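PDB 3LM3: DUF3863 domain-containing protein from Parabacteroides distasonis, which is of unknown function but may act as a glycoside hydrolase or a carbohydrate deacetylase. Local coordinates for residues R45-V48 and D49-T52; R92-V95 and V96-Q99; G111-P114 and A115-L118; N124-M127 and S128-I131. All coordinates share one frame; numbering follows the deposited sequence.

Contact 1: R45-V48 and D49-T52; sequences RDEV and DWHT
D49 N lies against the E47 and V48 backbone in a short 3-10 turn, part of the loop between strand 21-29 and helix 53-64. Water 1 accepts from D49 N (2.9 Å) and donates to D46 O. An Asx turn makes the bend, with V48 N bonded to D46 OD1 at 3.0 Å. W50 follows and lays one face of its indole over the preceding residues. R45 CD lies 3.8 Å from the centroid of the six-membered ring of W50 in a CH-pi contact, and the guanidinium continues nearly flat over the rim, the two planes 14° apart. E47 CA covers the five-membered ring on the same face. A salt bridge from R45 NH1 to E47 OE2 (2.9 Å) steadies the guanidinium, while E47 OE1 pairs with R30. H51 turns the edge of its ring to the backbone: with CG beside its own N (chi1 -69°), ND1 meets E47 O at 2.8 Å almost straight. W50 N binds the same oxygen at 2.9 Å from the opposite face of the carbonyl plane, so two donors grip E47 O. T52 ends the turn as N-cap of helix 53-64, its OG1 accepting from G55 N.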
ATOM      1  N   ARG A  45       6.659  -0.273  22.748  1.00 14.68           N
ATOM      2  CA  ARG A  45       7.843   0.571  22.642  1.00 13.94           C
ATOM      3  C   ARG A  45       7.527   2.070  22.691  1.00 15.23           C
ATOM      4  O   ARG A  45       6.759   2.579  21.879  1.00 13.95           O
ATOM      5  CB  ARG A  45       8.610   0.266  21.366  1.00 14.33           C
ATOM      6  CG  ARG A  45       9.871   1.129  21.198  1.00 12.96           C
ATOM      7  CD  ARG A  45      10.256   1.159  19.751  1.00 13.77           C
ATOM      8  NE  ARG A  45      10.701  -0.138  19.271  1.00 14.95           N
ATOM      9  CZ  ARG A  45      10.678  -0.534  18.008  1.00 15.40           C
ATOM     10  NH1 ARG A  45      10.151   0.219  17.044  1.00 13.29           N
ATOM     11  NH2 ARG A  45      11.164  -1.736  17.700  1.00 17.84           N
ATOM     12  N   ASP A  46       8.165   2.776  23.609  1.00 10.47           N
ATOM     13  CA  ASP A  46       8.064   4.227  23.740  1.00  9.74           C
ATOM     14  C   ASP A  46       9.063   4.861  22.769  1.00 11.09           C
ATOM     15  O   ASP A  46      10.278   4.722  22.944  1.00 13.52           O
ATOM     16  CB  ASP A  46       8.367   4.631  25.174  1.00 10.72           C
ATOM     17  CG  ASP A  46       8.395   6.128  25.396  1.00 14.00           C
ATOM     18  OD1 ASP A  46       8.276   6.928  24.457  1.00 14.31           O
ATOM     19  OD2 ASP A  46       8.550   6.574  26.565  1.00 17.69           O
ATOM     20  N   GLU A  47       8.555   5.526  21.724  1.00  9.50           N
ATOM     21  CA  GLU A  47       9.398   6.131  20.697  1.00  9.11           C
ATOM     22  C   GLU A  47       9.486   7.648  20.763  1.00  9.26           C
ATOM     23  O   GLU A  47       9.916   8.278  19.782  1.00  8.70           O
ATOM     24  CB  GLU A  47       8.912   5.705  19.308  1.00  7.48           C
ATOM     25  CG  GLU A  47       9.095   4.235  18.998  1.00  9.02           C
ATOM     26  CD  GLU A  47       8.642   3.880  17.617  1.00 11.04           C
ATOM     27  OE1 GLU A  47       7.774   4.615  17.077  1.00 15.28           O
ATOM     28  OE2 GLU A  47       9.087   2.884  17.019  1.00  9.44           O
ATOM     29  N   VAL A  48       9.103   8.268  21.884  1.00  8.89           N
ATOM     30  CA  VAL A  48       9.220   9.705  21.994  0.60  8.56           C
ATOM     31  C   VAL A  48      10.617  10.200  21.620  1.00  8.79           C
ATOM     32  O   VAL A  48      10.759  11.132  20.839  1.00 10.33           O
ATOM     33  CB  VAL A  48       8.769  10.181  23.384  0.60  8.34           C
ATOM     34  CG1 VAL A  48       9.180  11.622  23.614  0.60  9.64           C
ATOM     35  CG2 VAL A  48       7.246   9.959  23.519  0.60 11.50           C
ATOM     36  N   ASP A  49      11.656   9.544  22.132  1.00  9.08           N
ATOM     37  CA  ASP A  49      13.011   9.970  21.884  1.00  9.96           C
ATOM     38  C   ASP A  49      13.514   9.604  20.499  1.00  8.24           C
ATOM     39  O   ASP A  49      14.563  10.065  20.075  1.00 11.55           O
ATOM     40  CB  ASP A  49      13.940   9.388  22.955  1.00  9.33           C
ATOM     41  CG  ASP A  49      13.619   9.883  24.362  1.00 13.77           C
ATOM     42  OD1 ASP A  49      12.938  10.922  24.553  1.00 13.51           O
ATOM     43  OD2 ASP A  49      14.062   9.205  25.319  1.00 12.07           O
ATOM     44  N   TRP A  50      12.740   8.801  19.755  1.00  8.81           N
ATOM     45  CA  TRP A  50      13.095   8.355  18.416  1.00  9.00           C
ATOM     46  C   TRP A  50      12.589   9.328  17.338  1.00  8.37           C
ATOM     47  O   TRP A  50      12.852   9.130  16.141  1.00  9.97           O
ATOM     48  CB  TRP A  50      12.505   6.966  18.131  1.00  8.50           C
ATOM     49  CG  TRP A  50      12.942   5.865  19.065  1.00  7.51           C
ATOM     50  CD1 TRP A  50      13.217   5.968  20.379  1.00  8.13           C
ATOM     51  CD2 TRP A  50      13.110   4.491  18.720  1.00  6.33           C
ATOM     52  NE1 TRP A  50      13.570   4.735  20.890  1.00  9.03           N
ATOM     53  CE2 TRP A  50      13.508   3.811  19.886  1.00  6.62           C
ATOM     54  CE3 TRP A  50      12.983   3.776  17.537  1.00  8.06           C
ATOM     55  CZ2 TRP A  50      13.778   2.439  19.892  1.00  6.23           C
ATOM     56  CZ3 TRP A  50      13.253   2.414  17.552  1.00  8.17           C
ATOM     57  CH2 TRP A  50      13.642   1.778  18.710  1.00  6.92           C
ATOM     58  N   HIS A  51      11.873  10.370  17.780  1.00  6.82           N
ATOM     59  CA  HIS A  51      11.275  11.366  16.909  1.00  6.48           C
ATOM     60  C   HIS A  51      11.894  12.710  17.250  1.00  7.23           C
ATOM     61  O   HIS A  51      11.697  13.232  18.338  1.00  7.81           O
ATOM     62  CB  HIS A  51       9.752  11.408  17.045  1.00  8.09           C
ATOM     63  CG  HIS A  51       9.082  10.185  16.502  1.00  7.26           C
ATOM     64  ND1 HIS A  51       8.977   9.010  17.209  1.00  7.36           N
ATOM     65  CD2 HIS A  51       8.579   9.929  15.270  1.00  7.25           C
ATOM     66  CE1 HIS A  51       8.407   8.091  16.438  1.00  6.55           C
ATOM     67  NE2 HIS A  51       8.146   8.629  15.258  1.00  7.28           N
ATOM     68  N   THR A  52      12.659  13.256  16.318  1.00  8.38           N
ATOM     69  CA  THR A  52      13.315  14.550  16.499  1.00  6.94           C
ATOM     70  C   THR A  52      13.082  15.407  15.261  1.00  7.86           C
ATOM     71  O   THR A  52      12.920  14.898  14.133  1.00  9.54           O
ATOM     72  CB  THR A  52      14.830  14.462  16.767  1.00  9.49           C
ATOM     73  OG1 THR A  52      15.502  14.051  15.580  1.00 10.64           O
ATOM     74  CG2 THR A  52      15.128  13.526  17.933  1.00 12.02           C
TER
HETATM   75  O   HOH W   1      11.619   7.192  23.891  1.00 12.55           O

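Contact 2: R92-V95 and V96-Q99; sequences RDYV and VECQ
C98 sets its sulfur over one face of the Y94 ring, one helical turn further along helix 86-102. SG lies 3.7 Å from the centroid of the Y94 ring and 25° off its normal, a cysteine sulfur-aromatic contact displaced toward the phenol end, where Y94 CZ comes within 3.4 Å of C98 SG. Two different first torsions bring the groups together: Y94 CG is anti to its backbone nitrogen (chi1 172°), sending the ring along the helix, whereas C98 SG lies beside its own N. E97 crosses the same ring at about a right angle and comes closest with OE1, 4.0 Å from Y94 CD1. On the neighbouring side of the helix, V96 CG2 rests 3.3 Å from R92 O. Beneath these side chains run regular i to i+4 bonds, among them V96 N to R92 O at 2.9 Å and C98 N to Y94 O, also at 2.9 Å. Further out, Y94 packs on V56 and R60 of helix 53-64, and C98 and V95 touch W74 of strand 73-76. V96 leans on M137 of helix 120-138, and the R92 guanidinium bonds to the carbonyls of D83 and A80. With alanine at Y94, C98 SG would probably lose its aromatic cover and a gap open against helix 53-64. The arrangement is that of an amphipathic alpha helix packed beside a parallel beta sheet.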
ATOM      1  N   ARG A  92       5.494  18.998  14.255  1.00  7.73           N
ATOM      2  CA  ARG A  92       4.276  19.492  13.643  1.00  6.83           C
ATOM      3  C   ARG A  92       4.527  20.844  12.928  1.00  7.26           C
ATOM      4  O   ARG A  92       4.066  21.048  11.804  1.00  7.65           O
ATOM      5  CB  ARG A  92       3.119  19.623  14.643  1.00  8.30           C
ATOM      6  CG  ARG A  92       2.536  18.266  15.107  1.00  6.71           C
ATOM      7  CD  ARG A  92       1.279  18.410  15.920  1.00  9.72           C
ATOM      8  NE  ARG A  92       1.479  19.191  17.121  1.00  9.11           N
ATOM      9  CZ  ARG A  92       1.832  18.699  18.313  1.00  7.91           C
ATOM     10  NH1 ARG A  92       2.050  17.402  18.502  1.00  7.41           N
ATOM     11  NH2 ARG A  92       1.983  19.519  19.320  1.00 10.05           N
ATOM     12  N   ASP A  93       5.250  21.760  13.561  1.00  7.92           N
ATOM     13  CA  ASP A  93       5.518  23.069  12.963  1.00  7.43           C
ATOM     14  C   ASP A  93       6.290  22.895  11.656  1.00  8.10           C
ATOM     15  O   ASP A  93       5.980  23.550  10.662  1.00  8.64           O
ATOM     16  CB  ASP A  93       6.306  23.989  13.913  1.00  9.14           C
ATOM     17  CG  ASP A  93       5.491  24.503  15.093  1.00 12.44           C
ATOM     18  OD1 ASP A  93       4.252  24.383  15.127  1.00 12.99           O
ATOM     19  OD2 ASP A  93       6.138  25.060  16.000  1.00 14.62           O
ATOM     20  N   TYR A  94       7.264  21.994  11.645  1.00  8.47           N
ATOM     21  CA  TYR A  94       8.058  21.760  10.447  1.00  9.14           C
ATOM     22  C   TYR A  94       7.211  21.164   9.335  1.00  8.74           C
ATOM     23  O   TYR A  94       7.305  21.550   8.167  1.00  7.37           O
ATOM     24  CB  TYR A  94       9.228  20.818  10.770  1.00  9.33           C
ATOM     25  CG  TYR A  94      10.004  20.370   9.549  1.00  9.92           C
ATOM     26  CD1 TYR A  94      10.854  21.238   8.896  1.00  9.04           C
ATOM     27  CD2 TYR A  94       9.854  19.113   9.023  1.00  8.86           C
ATOM     28  CE1 TYR A  94      11.544  20.847   7.772  1.00 10.82           C
ATOM     29  CE2 TYR A  94      10.546  18.718   7.915  1.00  9.34           C
ATOM     30  CZ  TYR A  94      11.378  19.591   7.287  1.00 13.17           C
ATOM     31  OH  TYR A  94      12.064  19.202   6.147  1.00 14.14           O
ATOM     32  N   VAL A  95       6.353  20.227   9.679  1.00  7.47           N
ATOM     33  CA  VAL A  95       5.482  19.623   8.698  1.00  7.45           C
ATOM     34  C   VAL A  95       4.504  20.655   8.091  1.00  6.67           C
ATOM     35  O   VAL A  95       4.222  20.643   6.888  1.00  8.45           O
ATOM     36  CB  VAL A  95       4.736  18.408   9.303  1.00  8.34           C
ATOM     37  CG1 VAL A  95       3.583  18.024   8.436  1.00 10.64           C
ATOM     38  CG2 VAL A  95       5.713  17.235   9.462  1.00  8.67           C
ATOM     39  N   VAL A  96       4.008  21.595   8.906  1.00  7.65           N
ATOM     40  CA  VAL A  96       3.174  22.676   8.371  1.00  7.40           C
ATOM     41  C   VAL A  96       3.979  23.545   7.374  1.00  7.56           C
ATOM     42  O   VAL A  96       3.485  23.907   6.297  1.00  7.68           O
ATOM     43  CB  VAL A  96       2.577  23.525   9.479  1.00  8.07           C
ATOM     44  CG1 VAL A  96       1.861  24.763   8.886  1.00  9.61           C
ATOM     45  CG2 VAL A  96       1.581  22.697  10.327  1.00  9.73           C
ATOM     46  N   GLU A  97       5.219  23.857   7.724  1.00  7.09           N
ATOM     47  CA  GLU A  97       6.131  24.580   6.816  1.00  8.04           C
ATOM     48  C   GLU A  97       6.280  23.804   5.519  1.00  7.98           C
ATOM     49  O   GLU A  97       6.347  24.390   4.455  1.00  9.42           O
ATOM     50  CB  GLU A  97       7.485  24.789   7.474  1.00  7.49           C
ATOM     51  CG  GLU A  97       7.489  25.817   8.610  1.00 14.76           C
ATOM     52  CD  GLU A  97       8.720  25.799   9.539  1.00 27.02           C
ATOM     53  OE1 GLU A  97       9.648  24.985   9.390  1.00 23.30           O
ATOM     54  OE2 GLU A  97       8.749  26.632  10.474  1.00 32.64           O
ATOM     55  N   CYS A  98       6.376  22.476   5.600  1.00  8.03           N
ATOM     56  CA  CYS A  98       6.507  21.637   4.385  1.00  8.26           C
ATOM     57  C   CYS A  98       5.241  21.628   3.520  1.00  9.19           C
ATOM     58  O   CYS A  98       5.304  21.594   2.294  1.00  7.58           O
ATOM     59  CB  CYS A  98       6.853  20.204   4.785  1.00  7.85           C
ATOM     60  SG  CYS A  98       8.524  19.986   5.413  1.00  9.29           S
ATOM     61  N   GLN A  99       4.082  21.640   4.161  1.00  8.80           N
ATOM     62  CA  GLN A  99       2.832  21.731   3.433  1.00  8.60           C
ATOM     63  C   GLN A  99       2.850  23.019   2.584  1.00  8.31           C
ATOM     64  O   GLN A  99       2.505  23.002   1.403  1.00  8.67           O
ATOM     65  CB  GLN A  99       1.651  21.683   4.402  1.00  8.67           C
ATOM     66  CG  GLN A  99       0.294  21.587   3.766  1.00  9.06           C
ATOM     67  CD  GLN A  99      -0.178  22.869   3.121  1.00 10.46           C
ATOM     68  OE1 GLN A  99       0.079  23.966   3.630  1.00 11.84           O
ATOM     69  NE2 GLN A  99      -0.933  22.737   2.028  1.00 13.33           N
TER

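Contact 3: G111-P114 and A115-L118; sequences GYFP and AMYL
The backbone from F113 to L118 winds into a short, weakly bonded helical turn, in which F113 O takes M116 N at 3.1 Å while P114 O accepts from both Y117 N (3.1 Å) and L118 N (3.0 Å). On the side chains, F113 and M116, a selenomethionine, lie side by side and point the same way. In this one of two deposited conformers M116 CE touches F113 CD1 at 3.7 Å, and M116 SE lies 4.9 Å from the centroid of the F113 ring, an oblique Met-aromatic contact that the alternate copy may not keep. The M116 chain reaches that far because it is extended beyond CG (chi2 -170°, chi3 -175°). One face of the F113 ring is covered over its centre by Y112 CB, and W34 meets F113 edge-to-face. Y112 itself turns elsewhere, its OH bonded to E287. Y117 presents a ring edge to the preceding backbone, with CD1 3.7 Å from F113 O in the ring plane. A backbone bond from A115 to F151 and another from M116 to A406 fasten the turn to two loops. P114 meets L118 by apolar carbons, CB lying 4.2 Å from L118 CD1.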
ATOM      1  N   GLY A 111      -2.013   4.043  13.110  1.00  7.46           N
ATOM      2  CA  GLY A 111      -1.315   2.888  13.708  1.00  8.36           C
ATOM      3  C   GLY A 111      -1.470   1.553  13.017  1.00  9.10           C
ATOM      4  O   GLY A 111      -1.370   0.507  13.662  1.00  7.66           O
ATOM      5  N   TYR A 112      -1.706   1.610  11.722  1.00  7.67           N
ATOM      6  CA  TYR A 112      -1.769   0.485  10.773  1.00  7.23           C
ATOM      7  C   TYR A 112      -3.005  -0.394  10.845  1.00  7.94           C
ATOM      8  O   TYR A 112      -3.498  -0.829   9.800  1.00  9.01           O
ATOM      9  CB  TYR A 112      -0.543  -0.434  10.895  1.00  8.61           C
ATOM     10  CG  TYR A 112       0.829   0.169  10.781  1.00  8.75           C
ATOM     11  CD1 TYR A 112       1.410   0.433   9.563  1.00 10.10           C
ATOM     12  CD2 TYR A 112       1.563   0.454  11.921  1.00 10.87           C
ATOM     13  CE1 TYR A 112       2.737   0.946   9.496  1.00  9.25           C
ATOM     14  CE2 TYR A 112       2.858   0.942  11.863  1.00 10.13           C
ATOM     15  CZ  TYR A 112       3.429   1.159  10.657  1.00  8.67           C
ATOM     16  OH  TYR A 112       4.742   1.598  10.628  1.00 11.50           O
ATOM     17  N   PHE A 113      -3.466  -0.681  12.062  1.00  7.76           N
ATOM     18  CA  PHE A 113      -4.439  -1.744  12.318  1.00  9.42           C
ATOM     19  C   PHE A 113      -5.784  -1.299  12.909  1.00  8.80           C
ATOM     20  O   PHE A 113      -6.414  -2.058  13.643  1.00  9.07           O
ATOM     21  CB  PHE A 113      -3.799  -2.786  13.252  1.00 10.13           C
ATOM     22  CG  PHE A 113      -2.460  -3.285  12.797  1.00  9.88           C
ATOM     23  CD1 PHE A 113      -2.318  -3.954  11.591  1.00 13.41           C
ATOM     24  CD2 PHE A 113      -1.329  -3.035  13.570  1.00 11.06           C
ATOM     25  CE1 PHE A 113      -1.055  -4.379  11.167  1.00 18.78           C
ATOM     26  CE2 PHE A 113      -0.083  -3.476  13.165  1.00 12.10           C
ATOM     27  CZ  PHE A 113       0.049  -4.133  11.965  1.00 12.04           C
ATOM     28  N   PRO A 114      -6.288  -0.087  12.586  1.00  8.64           N
ATOM     29  CA  PRO A 114      -7.429   0.367  13.392  1.00  8.60           C
ATOM     30  C   PRO A 114      -8.688  -0.498  13.297  1.00  9.00           C
ATOM     31  O   PRO A 114      -9.338  -0.752  14.341  1.00  8.96           O
ATOM     32  CB  PRO A 114      -7.673   1.792  12.877  1.00  8.66           C
ATOM     33  CG  PRO A 114      -7.109   1.830  11.559  1.00  8.15           C
ATOM     34  CD  PRO A 114      -5.903   0.922  11.587  1.00  7.03           C
ATOM     35  N   ALA A 115      -9.028  -0.960  12.109  1.00  8.31           N
ATOM     36  CA  ALA A 115     -10.307  -1.699  11.957  1.00 10.81           C
ATOM     37  C   ALA A 115     -10.248  -3.055  12.640  1.00  9.98           C
ATOM     38  O   ALA A 115     -11.265  -3.659  12.885  1.00  8.92           O
ATOM     39  CB  ALA A 115     -10.667  -1.875  10.548  1.00 10.12           C
HETATM   40  N   MSE A 116      -9.059  -3.550  12.934  1.00  9.66           N
HETATM   41  CA  MSE A 116      -8.908  -4.833  13.648  0.70 10.79           C
HETATM   42  C   MSE A 116      -9.302  -4.749  15.083  1.00 11.10           C
HETATM   43  O   MSE A 116      -9.710  -5.757  15.687  1.00 10.10           O
HETATM   44  CB  MSE A 116      -7.455  -5.267  13.728  0.70 11.97           C
HETATM   45  CG  MSE A 116      -6.844  -5.748  12.505  0.70 12.25           C
HETATM   46 SE   MSE A 116      -5.108  -6.530  13.050  0.52 14.62          SE
HETATM   47  CE  MSE A 116      -4.571  -6.880  11.248  0.70 20.96           C
ATOM     48  N   TYR A 117      -9.160  -3.559  15.674  1.00  9.60           N
ATOM     49  CA  TYR A 117      -9.294  -3.378  17.096  1.00  9.21           C
ATOM     50  C   TYR A 117     -10.375  -2.438  17.573  1.00  8.70           C
ATOM     51  O   TYR A 117     -10.686  -2.425  18.755  1.00 11.48           O
ATOM     52  CB  TYR A 117      -7.945  -2.915  17.697  1.00 11.49           C
ATOM     53  CG  TYR A 117      -6.896  -3.989  17.698  1.00 14.63           C
ATOM     54  CD1 TYR A 117      -6.101  -4.234  16.596  1.00 16.28           C
ATOM     55  CD2 TYR A 117      -6.726  -4.788  18.824  1.00 20.32           C
ATOM     56  CE1 TYR A 117      -5.148  -5.239  16.603  1.00 23.15           C
ATOM     57  CE2 TYR A 117      -5.768  -5.797  18.833  1.00 19.44           C
ATOM     58  CZ  TYR A 117      -4.997  -6.010  17.721  1.00 20.43           C
ATOM     59  OH  TYR A 117      -4.043  -7.007  17.752  1.00 29.65           O
ATOM     60  N   LEU A 118     -10.966  -1.651  16.678  1.00  7.80           N
ATOM     61  CA  LEU A 118     -11.875  -0.594  17.093  1.00  7.71           C
ATOM     62  C   LEU A 118     -13.168  -0.775  16.332  1.00  7.71           C
ATOM     63  O   LEU A 118     -13.132  -1.158  15.152  1.00  9.03           O
ATOM     64  CB  LEU A 118     -11.294   0.772  16.770  1.00 10.52           C
ATOM     65  CG  LEU A 118      -9.888   1.090  17.312  1.00  8.44           C
ATOM     66  CD1 LEU A 118      -9.371   2.395  16.686  1.00  9.95           C
ATOM     67  CD2 LEU A 118      -9.826   1.115  18.832  1.00 11.73           C
TER

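Contact 4: N124-M127 and S128-I131; sequences NREM and SEAI
R125 and E129 lie side by side and point the same way, one helical turn apart, with the guanidinium and carboxylate planes 58° apart. Their charged groups do not touch: R125 NE stays 4.7 Å from E129 OE2, and water 2 fills the step, accepting from NE at 2.9 Å and donating to OE2 at 2.7 Å. The water sits at the edge of the guanidinium, in its plane. R125 CG, anti to the backbone N (chi1 175°), lies alongside the glutamate, 3.9 Å from E129 OE2. E126 crosses E129 obliquely, the two carboxylates turned only 16° apart, with E129 OE1 resting 3.9 Å from E126 CG. Repulsion between the two acids is probably eased by their outside partners, since E129 OE1 pairs with R38 while E126 OE2 forms a salt bridge with R122 and E126 OE1 a hydrogen bond with S37. All this rides on helix 120-138, whose i to i+4 ladder includes E129 N to R125 O at 3.0 Å. A glutamine in place of E129 would probably leave R38 without its counter-charge and weaken the water link to R125. S128 points its hydroxyl toward helix 154-163, bonding to Y159 and to E164 just beyond. Selenomethionine M127 packs on L160 of that helix and on Y108 of strand 105-108, and I131 folds back until CG1 is 3.2 Å from M127 O.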
ATOM      1  N   ASN A 124     -14.525   5.953  12.701  1.00  6.36           N
ATOM      2  CA  ASN A 124     -15.057   7.112  11.988  1.00  7.56           C
ATOM      3  C   ASN A 124     -14.937   8.391  12.834  1.00  6.19           C
ATOM      4  O   ASN A 124     -14.490   9.444  12.355  1.00  7.48           O
ATOM      5  CB  ASN A 124     -16.527   6.891  11.589  1.00  6.78           C
ATOM      6  CG  ASN A 124     -16.687   5.782  10.576  1.00  7.21           C
ATOM      7  OD1 ASN A 124     -15.709   5.358   9.953  1.00  7.66           O
ATOM      8  ND2 ASN A 124     -17.912   5.273  10.428  1.00  8.26           N
ATOM      9  N   ARG A 125     -15.329   8.291  14.092  1.00  6.33           N
ATOM     10  CA  ARG A 125     -15.306   9.423  15.000  1.00  6.55           C
ATOM     11  C   ARG A 125     -13.886   9.960  15.151  1.00  6.58           C
ATOM     12  O   ARG A 125     -13.668  11.173  15.128  1.00  6.68           O
ATOM     13  CB  ARG A 125     -15.891   9.040  16.358  1.00  6.69           C
ATOM     14  CG  ARG A 125     -15.789  10.126  17.392  1.00  8.23           C
ATOM     15  CD  ARG A 125     -16.515   9.744  18.677  1.00 11.56           C
ATOM     16  NE  ARG A 125     -15.929   8.552  19.306  1.00  9.92           N
ATOM     17  CZ  ARG A 125     -16.470   7.336  19.381  1.00  8.69           C
ATOM     18  NH1 ARG A 125     -17.656   7.058  18.866  1.00 10.87           N
ATOM     19  NH2 ARG A 125     -15.800   6.364  19.982  1.00 10.41           N
ATOM     20  N   GLU A 126     -12.911   9.065  15.333  1.00  6.32           N
ATOM     21  CA  GLU A 126     -11.540   9.486  15.560  1.00  7.63           C
ATOM     22  C   GLU A 126     -10.888  10.010  14.287  1.00  7.17           C
ATOM     23  O   GLU A 126     -10.120  10.970  14.351  1.00  8.22           O
ATOM     24  CB  GLU A 126     -10.739   8.355  16.226  1.00  8.11           C
ATOM     25  CG  GLU A 126     -11.293   8.087  17.636  1.00  7.95           C
ATOM     26  CD  GLU A 126     -10.520   7.076  18.453  1.00  9.03           C
ATOM     27  OE1 GLU A 126      -9.500   6.557  17.961  1.00  9.34           O
ATOM     28  OE2 GLU A 126     -10.959   6.816  19.603  1.00  8.98           O
HETATM   29  N   MSE A 127     -11.219   9.462  13.124  1.00  6.46           N
HETATM   30  CA  MSE A 127     -10.781  10.071  11.878  1.00  7.47           C
HETATM   31  C   MSE A 127     -11.270  11.509  11.794  1.00  7.62           C
HETATM   32  O   MSE A 127     -10.488  12.400  11.424  1.00  7.01           O
HETATM   33  CB  MSE A 127     -11.247   9.278  10.641  1.00  7.58           C
HETATM   34  CG  MSE A 127     -10.559   7.960  10.444  1.00  8.65           C
HETATM   35 SE   MSE A 127     -10.873   7.108   8.742  0.75 10.06          SE
HETATM   36  CE  MSE A 127     -12.809   7.031   8.838  1.00  7.61           C
ATOM     37  N   SER A 128     -12.541  11.760  12.104  1.00  7.48           N
ATOM     38  CA  SER A 128     -13.047  13.124  12.100  1.00  6.33           C
ATOM     39  C   SER A 128     -12.300  14.032  13.071  1.00  7.16           C
ATOM     40  O   SER A 128     -11.990  15.194  12.748  1.00  7.58           O
ATOM     41  CB  SER A 128     -14.537  13.118  12.372  1.00  6.59           C
ATOM     42  OG  SER A 128     -15.215  12.550  11.260  1.00 10.31           O
ATOM     43  N   GLU A 129     -11.993  13.520  14.257  1.00  6.93           N
ATOM     44  CA  GLU A 129     -11.234  14.309  15.236  1.00  7.15           C
ATOM     45  C   GLU A 129      -9.850  14.675  14.715  1.00  7.35           C
ATOM     46  O   GLU A 129      -9.382  15.815  14.879  1.00  8.27           O
ATOM     47  CB  GLU A 129     -11.086  13.519  16.553  1.00  8.28           C
ATOM     48  CG  GLU A 129     -12.363  13.422  17.366  1.00  8.78           C
ATOM     49  CD  GLU A 129     -12.266  12.500  18.579  1.00 13.27           C
ATOM     50  OE1 GLU A 129     -11.214  11.829  18.780  1.00 12.43           O
ATOM     51  OE2 GLU A 129     -13.289  12.395  19.292  1.00 11.57           O
ATOM     52  N   ALA A 130      -9.168  13.713  14.120  1.00  7.35           N
ATOM     53  CA  ALA A 130      -7.837  13.968  13.552  1.00  7.15           C
ATOM     54  C   ALA A 130      -7.871  14.955  12.405  1.00  7.54           C
ATOM     55  O   ALA A 130      -7.008  15.833  12.318  1.00  7.57           O
ATOM     56  CB  ALA A 130      -7.207  12.635  13.067  1.00  7.14           C
ATOM     57  N   ILE A 131      -8.857  14.826  11.526  1.00  7.53           N
ATOM     58  CA  ILE A 131      -9.002  15.751  10.397  1.00  8.91           C
ATOM     59  C   ILE A 131      -9.175  17.181  10.913  1.00  8.71           C
ATOM     60  O   ILE A 131      -8.558  18.110  10.398  1.00  9.72           O
ATOM     61  CB  ILE A 131     -10.164  15.364   9.482  1.00  7.54           C
ATOM     62  CG1 ILE A 131      -9.862  14.069   8.721  1.00  8.24           C
ATOM     63  CG2 ILE A 131     -10.481  16.489   8.466  1.00 10.87           C
ATOM     64  CD1 ILE A 131     -11.099  13.374   8.211  1.00 10.58           C
TER
HETATM   65  O   HOH W   2     -13.810  10.101  20.530  1.00 13.94           O

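From the N terminus the contacts follow in series; each is a local turn, and none nests within or crosses another. Contact 1 shapes the loop after strand 21-29 and hands the chain to helix 53-64. Past strand 73-76, contact 2 lies on helix 86-102, whose earlier turns also receive V48 and H51 of contact 1. After strand 105-108, contact 3 bends the chain into the short helix 114-117, and contact 4 follows at once on helix 120-138, the nearest atoms of the two about 4 Å apart. That helix sends M137 back to contact 2. Contacts 1 and 2 join strands of one parallel sheet; contacts 3 and 4 lead from strand 105-108 to 146-148 of a second.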